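Side-chain contacts in beta-phenylalanine aminotransferase (Variovorax paradoxus, PDB 4AO9), which catalyses transamination of beta-phenylalanine with pyridoxal-5'-phosphate as cofactor, probably passing the amino group to a 2-oxo acid: residues R35-T38 against D39-A43; Y204-A207 against Q208-R211; L315-G319 against T320-N324; A330-A333 against G334-L338. All coordinates share one frame; numbering follows the deposited sequence. Where two conformers were deposited one is given.

Interaction 1. Residues R35-T38 against D39-A43; sequences RRFT and DANPA
Asp39 N donates to Arg35 O (2.9 Å) and Ala40 N to Arg36 O (3.1 Å), the i to i+4 bonds of the last turn of helix 23-40. Asn41 comes next: its N donates to Thr38 O (3.2 Å), three residues back, and meets that carbonyl from well above its plane. The side chain of Asn41 follows the backbone round. With CG lying beside the backbone N (chi1 -66°), the amide folds back over the last turn, and ND2 donates to Phe37 O at 3.0 Å, in the carbonyl plane and on a lone pair. The same nitrogen rests over one face of the Phe37 ring, 3.9 Å from CD1, with amide and ring planes 42° apart. Were an alanine here in place of Asn41, Phe37 O would probably lose this in-plane donor, and a gap would be likely to open over the ring.

The exposed flank is ionic. Arg35 bends at chi3, which brings NH1 within 2.8 Å of Asp39 OD2. The oxygen lies near the guanidinium plane and is met on its anti side, but an N-H...O angle of 133° makes this salt bridge a bent one.

Thr38 OG1 turns the other way along the chain, to Tyr34 O. The contact joins helix 23-40 to helix 42-51, where Asp85, between strands 80-83 and 88-91, accepts from Ala43 N. On the buried flank Phe37 meets Phe406 of helix 398-410 edge-to-face and packs against Phe69 and Leu71.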
# COMPACT_ATOMS: atom_id res chain seq x y z
N ARG A 35 33.80 13.06 -5.69
CA ARG A 35 34.29 14.27 -5.03
C ARG A 35 33.57 15.52 -5.50
O ARG A 35 33.16 16.35 -4.68
CB ARG A 35 35.81 14.44 -5.22
CG ARG A 35 36.36 15.64 -4.45
CD ARG A 35 37.75 16.05 -4.89
NE ARG A 35 37.84 16.45 -6.30
CZ ARG A 35 37.33 17.56 -6.82
NH1 ARG A 35 36.63 18.41 -6.07
NH2 ARG A 35 37.49 17.80 -8.12
N ARG A 36 33.43 15.67 -6.81
CA ARG A 36 32.77 16.84 -7.38
C ARG A 36 31.29 16.89 -6.95
O ARG A 36 30.79 17.96 -6.58
CB ARG A 36 32.90 16.85 -8.91
CG ARG A 36 34.28 17.30 -9.41
CD ARG A 36 34.33 17.44 -10.93
NE ARG A 36 34.45 16.15 -11.62
CZ ARG A 36 33.43 15.49 -12.17
NH1 ARG A 36 32.20 15.99 -12.14
NH2 ARG A 36 33.65 14.32 -12.76
N PHE A 37 30.63 15.74 -6.98
CA PHE A 37 29.25 15.63 -6.52
C PHE A 37 29.13 16.03 -5.05
O PHE A 37 28.25 16.82 -4.68
CB PHE A 37 28.75 14.19 -6.76
CG PHE A 37 27.41 13.89 -6.15
CD1 PHE A 37 26.23 14.16 -6.85
CD2 PHE A 37 27.33 13.34 -4.88
CE1 PHE A 37 24.99 13.88 -6.28
CE2 PHE A 37 26.09 13.07 -4.30
CZ PHE A 37 24.92 13.33 -5.01
N THR A 38 30.02 15.50 -4.22
CA THR A 38 30.02 15.80 -2.78
C THR A 38 30.25 17.30 -2.52
O THR A 38 29.50 17.91 -1.77
CB THR A 38 31.09 14.97 -2.04
OG1 THR A 38 30.77 13.58 -2.16
CG2 THR A 38 31.17 15.34 -0.56
N ASP A 39 31.26 17.88 -3.16
CA ASP A 39 31.62 19.28 -2.93
C ASP A 39 30.52 20.25 -3.36
O ASP A 39 30.34 21.29 -2.74
CB ASP A 39 32.92 19.64 -3.65
CG ASP A 39 34.14 18.93 -3.07
OD1 ASP A 39 34.01 18.31 -1.99
OD2 ASP A 39 35.21 18.99 -3.70
N ALA A 40 29.78 19.86 -4.40
CA ALA A 40 28.74 20.71 -4.97
C ALA A 40 27.41 20.62 -4.22
O ALA A 40 26.54 21.46 -4.43
CB ALA A 40 28.53 20.35 -6.43
N ASN A 41 27.27 19.62 -3.35
CA ASN A 41 25.99 19.35 -2.68
C ASN A 41 26.07 19.23 -1.15
O ASN A 41 25.61 18.24 -0.56
CB ASN A 41 25.33 18.12 -3.32
CG ASN A 41 24.92 18.39 -4.75
OD1 ASN A 41 23.95 19.10 -4.99
ND2 ASN A 41 25.69 17.88 -5.70
N PRO A 42 26.61 20.27 -0.48
CA PRO A 42 26.75 20.16 0.97
C PRO A 42 25.43 20.11 1.75
O PRO A 42 25.36 19.45 2.80
CB PRO A 42 27.54 21.42 1.35
CG PRO A 42 27.36 22.36 0.21
CD PRO A 42 27.25 21.50 -1.00
N ALA A 43 24.41 20.81 1.27
CA ALA A 43 23.11 20.78 1.94
C ALA A 43 22.50 19.38 1.84
O ALA A 43 21.96 18.87 2.84
CB ALA A 43 22.18 21.83 1.36

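Interaction 2. Residues Y204-A207 against Q208-R211; sequences YNDA and QTAR
Two side-chain hydrogen bonds join Asp206 to Thr209. The backbone N of Thr209 donates to Asp206 OD1 at 3.0 Å, nearly straight at 173°, while the hydroxyl OG1 of the same threonine donates to Asp206 OD2 at 2.7 Å. Each donor reaches its oxygen from above the carboxylate plane, so neither lies in the plane of the group. The carboxylate is held through both oxygens, which should fix its rotation about CB-CG. It gets there because CG stands anti to the backbone N (chi1 -175°), swinging the acid forward over the first turn of the helix.

Backbone bonds form the second group. Ala210 N donates to Asp206 O at 3.1 Å and Arg211 N to Ala207 O at 3.0 Å, which sets the i to i+4 pattern going.

Van der Waals touches are few. Aliphatic carbons rest on oxygens where Gln208 CB lies 3.8 Å from Asp206 OD1 and Arg211 CG 3.4 Å from Ala207 O, before the arginine runs out to Glu248 in a salt bridge. The nonpolar touch is that of the Ala210 methyl on Leu246, where helix 207-216 packs against helix 240-253.

Asp206 is thus the N-cap of helix 207-216, with Thr209 as its N3 residue, and its negative charge probably interacts favourably with the helix dipole. The cap follows strand 198-202, an edge strand, within this chain, of the seven-stranded sheet of the fold-type-I, PLP-dependent class-III aminotransferases.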
# COMPACT_ATOMS: atom_id res chain seq x y z
N TYR A 204 13.05 -15.13 -18.94
CA TYR A 204 12.28 -14.20 -19.77
C TYR A 204 12.65 -14.36 -21.25
O TYR A 204 13.81 -14.56 -21.59
CB TYR A 204 12.53 -12.77 -19.32
CG TYR A 204 11.50 -11.75 -19.80
CD1 TYR A 204 10.19 -11.76 -19.31
CD2 TYR A 204 11.86 -10.76 -20.70
CE1 TYR A 204 9.26 -10.81 -19.72
CE2 TYR A 204 10.94 -9.80 -21.12
CZ TYR A 204 9.65 -9.82 -20.62
OH TYR A 204 8.73 -8.88 -21.02
N ASN A 205 11.64 -14.27 -22.11
CA ASN A 205 11.82 -14.33 -23.57
C ASN A 205 12.33 -15.65 -24.11
O ASN A 205 12.87 -15.70 -25.21
CB ASN A 205 12.68 -13.14 -24.07
CG ASN A 205 11.84 -11.92 -24.33
OD1 ASN A 205 10.66 -12.03 -24.63
ND2 ASN A 205 12.45 -10.73 -24.22
N ASP A 206 12.16 -16.72 -23.34
CA ASP A 206 12.46 -18.07 -23.81
C ASP A 206 11.15 -18.82 -23.99
O ASP A 206 10.63 -19.44 -23.05
CB ASP A 206 13.38 -18.77 -22.82
CG ASP A 206 13.84 -20.14 -23.30
OD1 ASP A 206 13.24 -20.70 -24.25
OD2 ASP A 206 14.80 -20.66 -22.70
N ALA A 207 10.61 -18.76 -25.21
CA ALA A 207 9.32 -19.38 -25.53
C ALA A 207 9.35 -20.89 -25.35
O ALA A 207 8.40 -21.48 -24.83
CB ALA A 207 8.88 -19.01 -26.95
N GLN A 208 10.45 -21.52 -25.78
CA GLN A 208 10.54 -22.98 -25.79
C GLN A 208 10.55 -23.51 -24.36
O GLN A 208 9.81 -24.45 -24.05
CB GLN A 208 11.79 -23.41 -26.55
CG GLN A 208 11.97 -24.90 -26.74
CD GLN A 208 13.26 -25.22 -27.48
OE1 GLN A 208 13.42 -24.86 -28.66
NE2 GLN A 208 14.19 -25.88 -26.80
N THR A 209 11.36 -22.90 -23.50
CA THR A 209 11.40 -23.31 -22.09
C THR A 209 10.06 -23.06 -21.40
O THR A 209 9.59 -23.89 -20.61
CB THR A 209 12.56 -22.63 -21.33
OG1 THR A 209 13.81 -23.01 -21.94
CG2 THR A 209 12.58 -23.05 -19.87
N ALA A 210 9.44 -21.91 -21.70
CA ALA A 210 8.14 -21.59 -21.12
C ALA A 210 7.08 -22.64 -21.46
O ALA A 210 6.40 -23.15 -20.58
CB ALA A 210 7.68 -20.21 -21.56
N ARG A 211 6.95 -22.98 -22.74
CA ARG A 211 6.00 -24.02 -23.17
C ARG A 211 6.29 -25.33 -22.47
O ARG A 211 5.40 -25.96 -21.92
CB ARG A 211 6.05 -24.23 -24.68
CG ARG A 211 5.51 -23.08 -25.50
CD ARG A 211 5.38 -23.48 -26.97
NE ARG A 211 4.97 -22.37 -27.82
CZ ARG A 211 3.70 -22.02 -28.05
NH1 ARG A 211 2.70 -22.69 -27.50
NH2 ARG A 211 3.45 -20.99 -28.85

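Interaction 3. Residues L315-G319 against T320-N324; sequences LAHSG and TFNNN. With PLP (pyridoxal-5'-phosphate), chain D.
His317 and Asn322 approach from opposite directions, ND2 of the amide lying 3.3 Å from NE2 of the ring with the two planes 49° apart. This is the looser side, bridged by a water. It sits 2.8 Å from His317 NE2, at the ring's edge and in its plane, and accepts only a weak bond from Asn322 ND2. Stronger polar partners lie elsewhere: ND1 of His317 is bonded to Arg147, and OD1 of Asn322 to Asn150. With an alanine here in place of Asn322, Asn150 ND2 would probably lose this acceptor, and the water its weak bond from ND2.

The tight part is at the cofactor phosphate. Thr320 OG1 lies beside its own backbone N (chi1 -57°), which lets the two grip one oxygen together, N donating to O2P at 2.9 Å and OG1 to O2P at 2.7 Å. Gly152 and Thr153 of the second subunit also bond this cofactor, and Thr320 packs against Lys287 of that subunit, so both chains of the dimer build the site, as is usual in class-III aminotransferases.

Two overlapping type I turns shape the loop. In the first, Gly319-Asn322, the closing bond from Asn322 N to Gly319 O is weak at 3.4 Å and doubtful, since Gly319 was deposited in two conformers. The second, Phe321-Asn324, is firmer: Phe321 O accepts from Asn324 N and, at 2.9 Å, from Asn324 ND2, which comes in the carbonyl plane. Above the centre of the Phe321 ring, 3.9 Å from its plane, lies CG2 of Thr320.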
# COMPACT_ATOMS: atom_id res chain seq x y z
N LEU A 315 -13.98 -14.62 -0.71
CA LEU A 315 -12.76 -13.90 -0.35
C LEU A 315 -13.04 -12.49 0.09
O LEU A 315 -13.82 -11.77 -0.54
CB LEU A 315 -11.76 -13.86 -1.51
CG LEU A 315 -11.32 -15.19 -2.13
CD1 LEU A 315 -10.25 -14.93 -3.13
CD2 LEU A 315 -10.84 -16.21 -1.06
N ALA A 316 -12.40 -12.11 1.19
CA ALA A 316 -12.37 -10.72 1.60
C ALA A 316 -11.18 -10.04 0.92
O ALA A 316 -10.13 -10.67 0.68
CB ALA A 316 -12.23 -10.64 3.13
N HIS A 317 -11.35 -8.77 0.58
CA HIS A 317 -10.23 -7.91 0.25
C HIS A 317 -10.36 -6.61 1.03
O HIS A 317 -11.14 -5.72 0.68
CB HIS A 317 -10.11 -7.68 -1.26
CG HIS A 317 -9.19 -6.56 -1.60
ND1 HIS A 317 -9.53 -5.57 -2.50
CD2 HIS A 317 -7.95 -6.25 -1.15
CE1 HIS A 317 -8.53 -4.71 -2.61
NE2 HIS A 317 -7.57 -5.09 -1.78
N SER A 318 -9.58 -6.51 2.09
CA SER A 318 -9.61 -5.36 2.98
C SER A 318 -8.53 -4.33 2.63
O SER A 318 -7.73 -4.52 1.68
CB SER A 318 -9.49 -5.84 4.43
OG SER A 318 -8.29 -6.59 4.60
N GLY A 319 -8.52 -3.20 3.33
CA GLY A 319 -7.48 -2.18 3.12
C GLY A 319 -7.98 -0.75 3.27
O GLY A 319 -8.80 -0.29 2.49
N THR A 320 -7.43 -0.04 4.25
CA THR A 320 -7.98 1.21 4.74
C THR A 320 -8.12 2.30 3.68
O THR A 320 -9.17 2.94 3.58
CB THR A 320 -7.17 1.70 5.93
OG1 THR A 320 -7.17 0.67 6.93
CG2 THR A 320 -7.78 2.96 6.54
N PHE A 321 -7.07 2.50 2.89
CA PHE A 321 -7.02 3.66 2.01
C PHE A 321 -7.43 3.37 0.56
O PHE A 321 -7.33 4.26 -0.29
CB PHE A 321 -5.66 4.38 2.14
CG PHE A 321 -5.38 4.87 3.53
CD1 PHE A 321 -6.00 6.02 4.02
CD2 PHE A 321 -4.50 4.16 4.36
CE1 PHE A 321 -5.75 6.47 5.33
CE2 PHE A 321 -4.25 4.60 5.67
CZ PHE A 321 -4.88 5.76 6.14
N ASN A 322 -7.93 2.17 0.29
CA ASN A 322 -8.12 1.71 -1.10
C ASN A 322 -8.95 2.63 -1.96
O ASN A 322 -8.62 2.85 -3.14
CB ASN A 322 -8.74 0.31 -1.15
CG ASN A 322 -7.94 -0.71 -0.40
OD1 ASN A 322 -7.28 -0.40 0.59
ND2 ASN A 322 -8.01 -1.95 -0.84
N ASN A 323 -10.03 3.17 -1.39
CA ASN A 323 -10.97 3.98 -2.17
C ASN A 323 -10.94 5.45 -1.77
O ASN A 323 -11.91 6.18 -1.98
CB ASN A 323 -12.39 3.39 -2.05
CG ASN A 323 -13.03 3.62 -0.69
OD1 ASN A 323 -12.34 3.80 0.32
ND2 ASN A 323 -14.36 3.61 -0.64
N ASN A 324 -9.81 5.90 -1.22
CA ASN A 324 -9.77 7.25 -0.66
C ASN A 324 -10.09 8.30 -1.70
O ASN A 324 -9.66 8.19 -2.85
CB ASN A 324 -8.43 7.51 0.03
CG ASN A 324 -7.34 7.86 -0.93
OD1 ASN A 324 -7.21 9.02 -1.36
ND2 ASN A 324 -6.51 6.87 -1.26
N1 PLP D . -3.10 -4.26 11.51
C2 PLP D . -4.08 -3.76 12.27
C2A PLP D . -4.06 -4.14 13.75
C3 PLP D . -5.04 -2.91 11.72
O3 PLP D . -5.94 -2.45 12.45
C4 PLP D . -4.99 -2.58 10.35
C4A PLP D . -6.00 -1.65 9.67
C5 PLP D . -3.96 -3.16 9.61
C6 PLP D . -3.03 -4.00 10.20
C5A PLP D . -3.86 -2.90 8.09
O4P PLP D . -3.55 -1.65 7.67
P PLP D . -4.00 -1.28 6.15
O1P PLP D . -3.42 0.17 5.97
O2P PLP D . -5.54 -1.28 6.10
O3P PLP D . -3.35 -2.25 5.21
O HOH W 1 -5.42 -3.59 -0.83

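Interaction 4. Residues A330-A333 against G334-L338; sequences AGYA and GLTKL
Gly334 N donates to Ala330 O at 2.9 Å, one of the regular i to i+4 bonds in the final turns of helix 325-337. Next, Leu335 N binds Gly331 O at 3.0 Å, and the leucine side chain leaves the helix to pack on Leu135 of helix 129-139 and on Tyr101.

Thr336 makes the main side-chain contact. Its hydroxyl lies between the backbone N and the carbonyl carbon (chi1 57°), a torsion that lets OG1 donate to Tyr332 O at 2.8 Å. Thr336 N binds that oxygen too, so Tyr332 O holds two donors that arrive from opposite faces of its carbonyl plane. The same torsion sends CG2 over one face of the Tyr332 ring, 3.8 Å from the centroid and 16° off the normal, a CH-pi contact nearest to CZ. Arg131 adds a cation-pi contact to this ring.

Lys337 N continues the series to Ala333 O, and its CB passes 3.2 Å from that oxygen while the extended chain touches Glu107 of helix 106-117. At Leu338 the backbone departs from helical angles, yet Leu338 N still donates to Gly334 O at 3.0 Å.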
# COMPACT_ATOMS: atom_id res chain seq x y z
N ALA A 330 -7.90 12.45 -8.03
CA ALA A 330 -6.68 12.75 -8.79
C ALA A 330 -6.55 11.84 -10.00
O ALA A 330 -6.20 12.29 -11.09
CB ALA A 330 -5.45 12.62 -7.90
N GLY A 331 -6.84 10.56 -9.80
CA GLY A 331 -6.75 9.60 -10.90
C GLY A 331 -7.69 9.97 -12.04
O GLY A 331 -7.28 9.98 -13.20
N TYR A 332 -8.94 10.27 -11.70
CA TYR A 332 -9.92 10.60 -12.72
C TYR A 332 -9.55 11.89 -13.46
O TYR A 332 -9.62 11.93 -14.70
CB TYR A 332 -11.32 10.70 -12.11
CG TYR A 332 -12.40 10.90 -13.13
CD1 TYR A 332 -13.01 9.81 -13.74
CD2 TYR A 332 -12.83 12.18 -13.48
CE1 TYR A 332 -14.01 9.98 -14.68
CE2 TYR A 332 -13.82 12.37 -14.43
CZ TYR A 332 -14.41 11.26 -15.02
OH TYR A 332 -15.40 11.44 -15.96
N ALA A 333 -9.14 12.91 -12.72
CA ALA A 333 -8.72 14.17 -13.33
C ALA A 333 -7.53 13.96 -14.27
O ALA A 333 -7.52 14.47 -15.39
CB ALA A 333 -8.39 15.18 -12.27
N GLY A 334 -6.54 13.20 -13.83
CA GLY A 334 -5.34 12.98 -14.63
C GLY A 334 -5.64 12.27 -15.94
O GLY A 334 -5.18 12.68 -17.01
N LEU A 335 -6.41 11.19 -15.85
CA LEU A 335 -6.69 10.38 -17.03
C LEU A 335 -7.61 11.06 -18.04
O LEU A 335 -7.49 10.82 -19.25
CB LEU A 335 -7.22 9.01 -16.64
CG LEU A 335 -6.23 8.15 -15.83
CD1 LEU A 335 -6.92 6.89 -15.33
CD2 LEU A 335 -4.99 7.80 -16.64
N THR A 336 -8.53 11.89 -17.55
CA THR A 336 -9.49 12.56 -18.44
C THR A 336 -8.97 13.88 -19.01
O THR A 336 -9.30 14.22 -20.15
CB THR A 336 -10.86 12.84 -17.78
OG1 THR A 336 -10.67 13.63 -16.60
CG2 THR A 336 -11.58 11.56 -17.42
N LYS A 337 -8.17 14.60 -18.22
CA LYS A 337 -7.74 15.95 -18.62
C LYS A 337 -6.33 16.01 -19.20
O LYS A 337 -6.03 16.92 -19.99
CB LYS A 337 -7.86 16.94 -17.45
CG LYS A 337 -9.28 17.12 -16.93
CD LYS A 337 -9.33 18.09 -15.77
CE LYS A 337 -10.75 18.24 -15.23
NZ LYS A 337 -10.83 19.32 -14.20
N LEU A 338 -5.48 15.06 -18.83
CA LEU A 338 -4.06 15.15 -19.18
C LEU A 338 -3.54 13.92 -19.90
O LEU A 338 -3.17 14.00 -21.06
CB LEU A 338 -3.22 15.44 -17.93
CG LEU A 338 -3.47 16.78 -17.25
CD1 LEU A 338 -2.72 16.87 -15.94
CD2 LEU A 338 -3.06 17.91 -18.20

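All four contacts are local, yet they occupy different parts of the fold. Interactions 1 and 2 lie on opposite sides of the chain's centre, their own centres 47 Å apart; interaction 1 has an ionic surface flank and a buried aromatic one, whereas interaction 2 is a surface helix start held by a carboxylate. Interaction 3 is the buried one, reaching the cofactor and the second subunit. Interaction 4 is partly buried and its chemistry is a hydroxyl bond and a methyl over an aromatic face. Interactions 3 and 4 share an element: Asn324 caps the N-terminus of the helix that 330-338 closes. The nearest atoms of interactions 3 and 4 are about 7 Å apart.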